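Local coordinates for protein probable 2-dehydro-3-deoxygalactonokinase DgoK1 (Sinorhizobium meliloti, PDB 3T69) that probably phosphorylates 2-dehydro-3-deoxy-D-galactonate with ATP, giving the 6-phospho sugar acid and ADP in the DeLey-Doudoroff route of galactose breakdown, at residues B[247-252]-B[276-281]; B[131-136]-B[298-303]; B[19-24]-B[54-59]. All coordinates share one frame; numbering follows the deposited sequence.

Contact 1. Residues B[247-252]-B[276-281]; sequences LEIAGA and TALESQ
Ile249 reaches from one helix to the next, and its outer carbons alone make the junction with Leu278, Ala277 and Gln281. The closest meeting is apolar: CD1 of Ile249 lies 4.1 Å from CD2 of Leu278, and CG1 stands equally near that same methyl, so a single leucine branch rests against the last bond of the isoleucine. With CG1 beside the backbone N (chi1 -67°) and CD1 carried outward by an extended chi2 of 159°, the isoleucine uses its longer branch for the crossing. CD1 of Ile249 also comes to 4.2 Å from O of Ala277 and 4.4 Å from CG of Gln281, which places it against the final turn of helix 268-280.

A second shell of polar bonds lies at the end of this helix. Ser280 OG donates to Ala277 O over 2.8 Å, approaching from above the carbonyl plane. The same hydroxyl oxygen accepts NE2 of Gln281 at 3.0 Å, a bent bond of 138° tilted from the amide plane. The glutamine chain is folded, with its amide by the serine and its CG on the isoleucine side; NE2 is also bonded to Ser206.

Around this joint between helices 233-252 and 268-280, helix 199-210 packs on Ala277 and Gln281, Trp155 of strand 153-159 touches Leu278 and Ala252, and Thr216 and Ala213 of the second subunit pack on Leu247 and Ala250.

Contact 2. Residues B[131-136]-B[298-303]; sequences QLLGAA and LSAAAR
Leu133 carries this helix-helix contact by itself, laying its branched end against two consecutive alanines, Ala300 and Ala301, of the partner helix. Its CG stands anti to the backbone N (chi1 170°), which swings the side chain out beside the carbonyl carbon, and the second torsion (chi2 62°) folds CD1 back and leaves CD2 anti to CA, extended onto the other helix. The CB of Ala300 is met by two leucine atoms, CG at 4.1 Å and CD2 at 4.2 Å, so this methyl sits alongside the CG-CD2 bond of Leu133. The same CD2 goes on to the next residue, where it lies 4.2 Å from the backbone N of Ala301 and 4.4 Å from its CB.

The alanines have no side-chain torsion to adjust, and the fit therefore depends on the rotamer of the leucine and on the placing of the two backbones. Ala300 points its CB at helix 128-139, whereas Ala301 is met from the flank. With side chains this short on one partner, the leucine reaches as far as the backbone of helix 290-305. The contact is wholly apolar and of modest extent, with Ala300 exposed and Ala301 buried.

Helices 128-139 and 290-305 also meet through Gln131 and Ala135, which touch Ala293. Beyond them, helix 290-305 packs Leu298 and Ala302 on strand 9-14, while Gln131 and Leu132 of helix 128-139 touch Met148 of strand 143-148.

Contact 3. Residues B[19-24]-B[54-59]; sequences FRLWII and GHLAAV
Phe19 and His55 form the aromatic part of a strand-helix interface that is otherwise built of aliphatic side chains. Their rings make an offset stack, with centroids 4.8 Å apart and planes inclined by 21°. CE1 of Phe19 lies over one face of the imidazole, displaced toward its rim, and comes within 3.6 Å of CD2 of His55. The phenylalanine gets there by holding CG anti to its N (chi1 179°), which extends the ring from the strand toward the helix.

Polar bonds fix the other half of the stack. ND1 of His55 is hydrogen-bonded to NE of Arg34 and NE2 to OE1 of Glu38, so both ring nitrogens have partners and rotation of the imidazole is restrained. Replacing Phe19 by an alanine would probably leave this face of the histidine without its stacking partner and open a gap between strand and helix.

Two aliphatic pairs continue the interface along the strand. Leu21 CD1 approaches CD2 of Leu56 at 4.3 Å, a looser meeting. Ile23 and Val59 then reach toward each other tip to tip, with 3.6 Å between CD1 of the isoleucine and CG2 of the valine, the first residue beyond the helical turn.

The contributors on the strand are every second residue, Phe19, Leu21 and Ile23, as expected for a beta-sheet covered on one face by a helix. Strand 19-24 pairs antiparallel with strands 9-14 and 30-36, and helix 50-58 packs on strands 19-24 and 30-36, an arrangement consistent with the N-terminal lobe of the ASKHA nucleotide-binding fold to which these sugar-acid kinases are assigned.

Contacts 2 and 3 adjoin through one element pair: Leu298 CD1 of helix 290-305 packs 4.1 Å from Trp22 CZ3 of strand 19-24. Trp22 points away from the side on which Leu21 and Ile23 meet helix 50-58, so the two helices lie on the two faces of that strand's sheet. Contact 1 stands apart, about 36 Å from contact 3 between centres, in a helical region bordering the second subunit. Contacts 1 and 3 are buried, whereas contact 2 is partly open to solvent. Both helix-helix joints depend on one branched aliphatic residue, yet in contact 1 polar bonds within one partner, at its helix end, lie behind the apolar meeting. Only contact 3 brings aromatic stacking.

Contact 1. Residues B[247-252]-B[276-281]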
loop_
_atom_site.group_PDB
_atom_site.type_symbol
_atom_site.label_atom_id
_atom_site.label_comp_id
_atom_site.label_asym_id
_atom_site.label_seq_id
_atom_site.Cartn_x
_atom_site.Cartn_y
_atom_site.Cartn_z
ATOM N N LEU B 247 -10.756 4.494 -2.809
ATOM C CA LEU B 247 -9.861 5.543 -2.265
ATOM C C LEU B 247 -9.421 6.511 -3.330
ATOM O O LEU B 247 -9.538 7.745 -3.158
ATOM C CB LEU B 247 -8.665 4.895 -1.559
ATOM C CG LEU B 247 -7.548 5.743 -1.011
ATOM C CD1 LEU B 247 -8.031 6.713 0.016
ATOM C CD2 LEU B 247 -6.637 4.805 -0.372
ATOM N N GLU B 248 -8.951 5.965 -4.447
ATOM C CA GLU B 248 -8.754 6.789 -5.657
ATOM C C GLU B 248 -9.880 7.780 -5.951
ATOM O O GLU B 248 -9.642 8.957 -6.254
ATOM C CB GLU B 248 -8.653 5.913 -6.875
ATOM C CG GLU B 248 -8.409 6.750 -8.116
ATOM C CD GLU B 248 -7.955 5.915 -9.294
ATOM O OE1 GLU B 248 -7.366 4.824 -9.059
ATOM O OE2 GLU B 248 -8.202 6.359 -10.452
ATOM N N ILE B 249 -11.124 7.313 -5.870
ATOM C CA ILE B 249 -12.181 8.172 -6.351
ATOM C C ILE B 249 -12.443 9.266 -5.371
ATOM O O ILE B 249 -12.597 10.441 -5.759
ATOM C CB ILE B 249 -13.437 7.408 -6.644
ATOM C CG1 ILE B 249 -13.201 6.470 -7.823
ATOM C CG2 ILE B 249 -14.601 8.390 -6.870
ATOM C CD1 ILE B 249 -14.216 5.373 -7.824
ATOM N N ALA B 250 -12.485 8.883 -4.102
ATOM C CA ALA B 250 -12.469 9.866 -3.019
ATOM C C ALA B 250 -11.498 10.961 -3.324
ATOM O O ALA B 250 -11.857 12.105 -3.272
ATOM C CB ALA B 250 -12.078 9.203 -1.712
ATOM N N GLY B 251 -10.264 10.590 -3.669
ATOM C CA GLY B 251 -9.229 11.566 -3.934
ATOM C C GLY B 251 -9.458 12.361 -5.210
ATOM O O GLY B 251 -9.367 13.615 -5.219
ATOM N N ALA B 252 -9.721 11.643 -6.299
ATOM C CA ALA B 252 -10.151 12.302 -7.523
ATOM C C ALA B 252 -11.272 13.329 -7.211
ATOM O O ALA B 252 -11.197 14.504 -7.622
ATOM C CB ALA B 252 -10.618 11.291 -8.490
ATOM N N THR B 276 -17.772 0.303 -13.667
ATOM C CA THR B 276 -18.573 -0.320 -12.630
ATOM C C THR B 276 -18.394 0.478 -11.339
ATOM O O THR B 276 -19.368 0.936 -10.704
ATOM C CB THR B 276 -18.107 -1.753 -12.443
ATOM O OG1 THR B 276 -18.243 -2.438 -13.685
ATOM C CG2 THR B 276 -18.893 -2.473 -11.384
ATOM N N ALA B 277 -17.130 0.688 -10.990
ATOM C CA ALA B 277 -16.819 1.377 -9.777
ATOM C C ALA B 277 -17.268 2.838 -9.852
ATOM O O ALA B 277 -17.784 3.384 -8.880
ATOM C CB ALA B 277 -15.322 1.225 -9.471
ATOM N N LEU B 278 -17.094 3.474 -10.998
ATOM C CA LEU B 278 -17.465 4.895 -11.114
ATOM C C LEU B 278 -18.987 5.191 -11.119
ATOM O O LEU B 278 -19.448 6.230 -10.579
ATOM C CB LEU B 278 -16.802 5.540 -12.343
ATOM C CG LEU B 278 -15.274 5.637 -12.355
ATOM C CD1 LEU B 278 -14.750 5.687 -13.752
ATOM C CD2 LEU B 278 -14.796 6.847 -11.557
ATOM N N GLU B 279 -19.763 4.304 -11.746
ATOM C CA GLU B 279 -21.200 4.496 -11.783
ATOM C C GLU B 279 -21.763 4.347 -10.381
ATOM O O GLU B 279 -22.494 5.239 -9.915
ATOM C CB GLU B 279 -21.858 3.552 -12.789
ATOM C CG GLU B 279 -21.751 4.084 -14.213
ATOM C CD GLU B 279 -21.898 3.026 -15.312
ATOM O OE1 GLU B 279 -21.656 1.811 -15.103
ATOM O OE2 GLU B 279 -22.227 3.449 -16.434
ATOM N N SER B 280 -21.376 3.264 -9.696
ATOM C CA SER B 280 -21.769 3.048 -8.292
ATOM C C SER B 280 -21.611 4.301 -7.433
ATOM O O SER B 280 -22.338 4.472 -6.468
ATOM C CB SER B 280 -21.049 1.843 -7.671
ATOM O OG SER B 280 -19.715 2.162 -7.313
ATOM N N GLN B 281 -20.691 5.197 -7.797
ATOM C CA GLN B 281 -20.548 6.448 -7.035
ATOM C C GLN B 281 -21.314 7.599 -7.623
ATOM O O GLN B 281 -21.132 8.748 -7.191
ATOM C CB GLN B 281 -19.079 6.844 -6.766
ATOM C CG GLN B 281 -18.257 5.751 -6.084
ATOM C CD GLN B 281 -18.959 5.150 -4.863
ATOM O OE1 GLN B 281 -19.329 5.865 -3.919
ATOM N NE2 GLN B 281 -19.136 3.832 -4.875
#

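Contact 2. Residues B[131-136]-B[298-303]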
loop_
_atom_site.group_PDB
_atom_site.type_symbol
_atom_site.label_atom_id
_atom_site.label_comp_id
_atom_site.label_asym_id
_atom_site.label_seq_id
_atom_site.Cartn_x
_atom_site.Cartn_y
_atom_site.Cartn_z
ATOM N N GLN B 131 -2.163 8.927 -25.427
ATOM C CA GLN B 131 -3.566 8.575 -25.484
ATOM C C GLN B 131 -4.370 9.857 -25.399
ATOM O O GLN B 131 -5.488 9.924 -25.861
ATOM C CB GLN B 131 -3.944 7.586 -24.384
ATOM C CG GLN B 131 -2.959 6.402 -24.244
ATOM C CD GLN B 131 -3.334 5.433 -23.115
ATOM O OE1 GLN B 131 -3.234 5.748 -21.932
ATOM N NE2 GLN B 131 -3.761 4.242 -23.494
ATOM N N LEU B 132 -3.818 10.901 -24.841
ATOM C CA LEU B 132 -4.603 12.132 -24.813
ATOM C C LEU B 132 -4.460 12.939 -26.089
ATOM O O LEU B 132 -5.347 13.729 -26.452
ATOM C CB LEU B 132 -4.250 12.997 -23.612
ATOM C CG LEU B 132 -4.710 12.525 -22.239
ATOM C CD1 LEU B 132 -3.961 13.313 -21.171
ATOM C CD2 LEU B 132 -6.207 12.687 -22.077
ATOM N N LEU B 133 -3.335 12.765 -26.772
ATOM C CA LEU B 133 -3.151 13.414 -28.068
ATOM C C LEU B 133 -4.210 12.785 -28.974
ATOM O O LEU B 133 -4.957 13.488 -29.660
ATOM C CB LEU B 133 -1.737 13.173 -28.612
ATOM C CG LEU B 133 -1.443 13.577 -30.058
ATOM C CD1 LEU B 133 -1.621 15.057 -30.297
ATOM C CD2 LEU B 133 -0.051 13.105 -30.392
ATOM N N GLY B 134 -4.266 11.458 -28.901
ATOM C CA GLY B 134 -5.202 10.668 -29.637
ATOM C C GLY B 134 -6.643 11.100 -29.490
ATOM O O GLY B 134 -7.329 11.273 -30.482
ATOM N N ALA B 135 -7.097 11.312 -28.265
ATOM C CA ALA B 135 -8.526 11.360 -28.025
ATOM C C ALA B 135 -9.109 12.749 -27.854
ATOM O O ALA B 135 -10.331 12.897 -27.861
ATOM C CB ALA B 135 -8.898 10.474 -26.855
ATOM N N ALA B 136 -8.264 13.769 -27.722
ATOM C CA ALA B 136 -8.767 15.126 -27.468
ATOM C C ALA B 136 -9.912 15.539 -28.414
ATOM O O ALA B 136 -10.961 16.014 -27.955
ATOM C CB ALA B 136 -7.639 16.141 -27.521
ATOM N N LEU B 298 -0.189 8.214 -31.432
ATOM C CA LEU B 298 0.988 7.980 -32.225
ATOM C C LEU B 298 0.768 8.361 -33.709
ATOM O O LEU B 298 1.710 8.753 -34.397
ATOM C CB LEU B 298 1.491 6.538 -32.113
ATOM C CG LEU B 298 1.799 5.921 -30.746
ATOM C CD1 LEU B 298 1.424 4.469 -30.759
ATOM C CD2 LEU B 298 3.240 6.040 -30.375
ATOM N N SER B 299 -0.456 8.243 -34.220
ATOM C CA SER B 299 -0.700 8.633 -35.623
ATOM C C SER B 299 -0.574 10.161 -35.825
ATOM O O SER B 299 0.103 10.627 -36.744
ATOM C CB SER B 299 -2.033 8.042 -36.163
ATOM O OG SER B 299 -2.573 8.814 -37.238
ATOM N N ALA B 300 -1.175 10.938 -34.941
ATOM C CA ALA B 300 -1.099 12.385 -35.101
ATOM C C ALA B 300 0.354 12.909 -35.035
ATOM O O ALA B 300 0.675 13.930 -35.662
ATOM C CB ALA B 300 -1.980 13.072 -34.102
ATOM N N ALA B 301 1.219 12.195 -34.302
ATOM C CA ALA B 301 2.627 12.550 -34.203
ATOM C C ALA B 301 3.375 12.167 -35.459
ATOM O O ALA B 301 4.070 13.003 -36.023
ATOM C CB ALA B 301 3.319 11.940 -32.905
ATOM N N ALA B 302 3.249 10.919 -35.876
ATOM C CA ALA B 302 3.772 10.447 -37.154
ATOM C C ALA B 302 3.373 11.324 -38.355
ATOM O O ALA B 302 4.207 11.687 -39.137
ATOM C CB ALA B 302 3.347 9.024 -37.380
ATOM N N ARG B 303 2.101 11.685 -38.489
ATOM C CA ARG B 303 1.678 12.473 -39.650
ATOM C C ARG B 303 2.446 13.790 -39.601
ATOM O O ARG B 303 2.709 14.397 -40.655
ATOM C CB ARG B 303 0.145 12.768 -39.687
ATOM C CG ARG B 303 -0.886 11.616 -40.003
ATOM C CD ARG B 303 -2.384 12.194 -40.111
ATOM N NE ARG B 303 -3.409 11.160 -40.454
ATOM C CZ ARG B 303 -4.694 11.369 -40.858
ATOM N NH1 ARG B 303 -5.201 12.604 -41.010
ATOM N NH2 ARG B 303 -5.495 10.325 -41.114
#

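Contact 3. Residues B[19-24]-B[54-59]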
loop_
_atom_site.group_PDB
_atom_site.type_symbol
_atom_site.label_atom_id
_atom_site.label_comp_id
_atom_site.label_asym_id
_atom_site.label_seq_id
_atom_site.Cartn_x
_atom_site.Cartn_y
_atom_site.Cartn_z
ATOM N N PHE B 19 4.603 -4.505 -24.170
ATOM C CA PHE B 19 5.038 -3.955 -25.448
ATOM C C PHE B 19 3.951 -4.137 -26.500
ATOM O O PHE B 19 3.466 -5.236 -26.704
ATOM C CB PHE B 19 6.293 -4.686 -25.880
ATOM C CG PHE B 19 6.834 -4.241 -27.199
ATOM C CD1 PHE B 19 6.383 -4.812 -28.386
ATOM C CD2 PHE B 19 7.827 -3.271 -27.262
ATOM C CE1 PHE B 19 6.896 -4.424 -29.603
ATOM C CE2 PHE B 19 8.349 -2.875 -28.486
ATOM C CZ PHE B 19 7.882 -3.457 -29.655
ATOM N N ARG B 20 3.582 -3.063 -27.175
ATOM C CA ARG B 20 2.645 -3.143 -28.275
ATOM C C ARG B 20 3.166 -2.404 -29.519
ATOM O O ARG B 20 3.718 -1.314 -29.403
ATOM C CB ARG B 20 1.259 -2.606 -27.847
ATOM N N LEU B 21 2.970 -3.004 -30.696
ATOM C CA LEU B 21 3.346 -2.414 -31.993
ATOM C C LEU B 21 2.217 -2.448 -33.043
ATOM O O LEU B 21 1.417 -3.363 -33.084
ATOM C CB LEU B 21 4.579 -3.124 -32.539
ATOM C CG LEU B 21 5.135 -2.617 -33.865
ATOM C CD1 LEU B 21 6.632 -2.733 -33.908
ATOM C CD2 LEU B 21 4.553 -3.365 -35.017
ATOM N N TRP B 22 2.182 -1.434 -33.900
ATOM C CA TRP B 22 1.260 -1.358 -35.037
ATOM C C TRP B 22 2.030 -0.837 -36.262
ATOM O O TRP B 22 2.712 0.170 -36.170
ATOM C CB TRP B 22 0.100 -0.374 -34.762
ATOM C CG TRP B 22 -0.885 -0.681 -33.617
ATOM C CD1 TRP B 22 -2.102 -1.322 -33.712
ATOM C CD2 TRP B 22 -0.762 -0.273 -32.248
ATOM N NE1 TRP B 22 -2.720 -1.365 -32.479
ATOM C CE2 TRP B 22 -1.915 -0.736 -31.565
ATOM C CE3 TRP B 22 0.222 0.413 -31.521
ATOM C CZ2 TRP B 22 -2.099 -0.524 -30.188
ATOM C CZ3 TRP B 22 0.030 0.624 -30.160
ATOM C CH2 TRP B 22 -1.117 0.158 -29.510
ATOM N N ILE B 23 1.895 -1.504 -37.408
ATOM C CA ILE B 23 2.499 -1.043 -38.645
ATOM C C ILE B 23 1.385 -0.329 -39.379
ATOM O O ILE B 23 0.292 -0.850 -39.444
ATOM C CB ILE B 23 2.962 -2.227 -39.485
ATOM C CG1 ILE B 23 3.894 -3.158 -38.703
ATOM C CG2 ILE B 23 3.579 -1.748 -40.819
ATOM C CD1 ILE B 23 5.320 -2.725 -38.668
ATOM N N ILE B 24 1.647 0.851 -39.925
ATOM C CA ILE B 24 0.586 1.662 -40.529
ATOM C C ILE B 24 0.875 2.032 -42.002
ATOM O O ILE B 24 2.032 2.291 -42.376
ATOM C CB ILE B 24 0.333 2.952 -39.693
ATOM C CG1 ILE B 24 -0.010 2.618 -38.246
ATOM C CG2 ILE B 24 -0.756 3.863 -40.317
ATOM C CD1 ILE B 24 -1.334 1.906 -38.043
ATOM N N GLY B 54 13.573 -7.607 -33.336
ATOM C CA GLY B 54 12.839 -8.875 -33.334
ATOM C C GLY B 54 11.417 -8.728 -33.835
ATOM O O GLY B 54 11.022 -9.352 -34.811
ATOM N N HIS B 55 10.638 -7.877 -33.188
ATOM C CA HIS B 55 9.264 -7.618 -33.634
ATOM C C HIS B 55 9.137 -7.083 -35.056
ATOM O O HIS B 55 8.148 -7.364 -35.765
ATOM C CB HIS B 55 8.548 -6.727 -32.636
ATOM C CG HIS B 55 8.182 -7.454 -31.388
ATOM N ND1 HIS B 55 7.143 -8.361 -31.338
ATOM C CD2 HIS B 55 8.756 -7.471 -30.164
ATOM C CE1 HIS B 55 7.069 -8.878 -30.126
ATOM N NE2 HIS B 55 8.034 -8.350 -29.392
ATOM N N LEU B 56 10.157 -6.337 -35.474
ATOM C CA LEU B 56 10.218 -5.774 -36.811
ATOM C C LEU B 56 10.496 -6.845 -37.839
ATOM O O LEU B 56 9.851 -6.843 -38.892
ATOM C CB LEU B 56 11.266 -4.660 -36.900
ATOM C CG LEU B 56 10.847 -3.256 -36.419
ATOM C CD1 LEU B 56 11.982 -2.263 -36.680
ATOM C CD2 LEU B 56 9.536 -2.742 -37.037
ATOM N N ALA B 57 11.445 -7.739 -37.536
ATOM C CA ALA B 57 11.725 -8.875 -38.403
ATOM C C ALA B 57 10.444 -9.724 -38.546
ATOM O O ALA B 57 9.955 -9.989 -39.663
ATOM C CB ALA B 57 12.878 -9.715 -37.844
ATOM N N ALA B 58 9.883 -10.093 -37.395
ATOM C CA ALA B 58 8.681 -10.884 -37.352
ATOM C C ALA B 58 7.693 -10.411 -38.415
ATOM O O ALA B 58 7.360 -11.184 -39.326
ATOM C CB ALA B 58 8.064 -10.845 -35.973
ATOM N N VAL B 59 7.278 -9.144 -38.344
ATOM C CA VAL B 59 6.220 -8.629 -39.233
ATOM C C VAL B 59 6.610 -8.267 -40.691
ATOM O O VAL B 59 5.788 -7.674 -41.421
ATOM C CB VAL B 59 5.389 -7.442 -38.572
ATOM C CG1 VAL B 59 4.734 -7.869 -37.281
ATOM C CG2 VAL B 59 6.235 -6.196 -38.331
#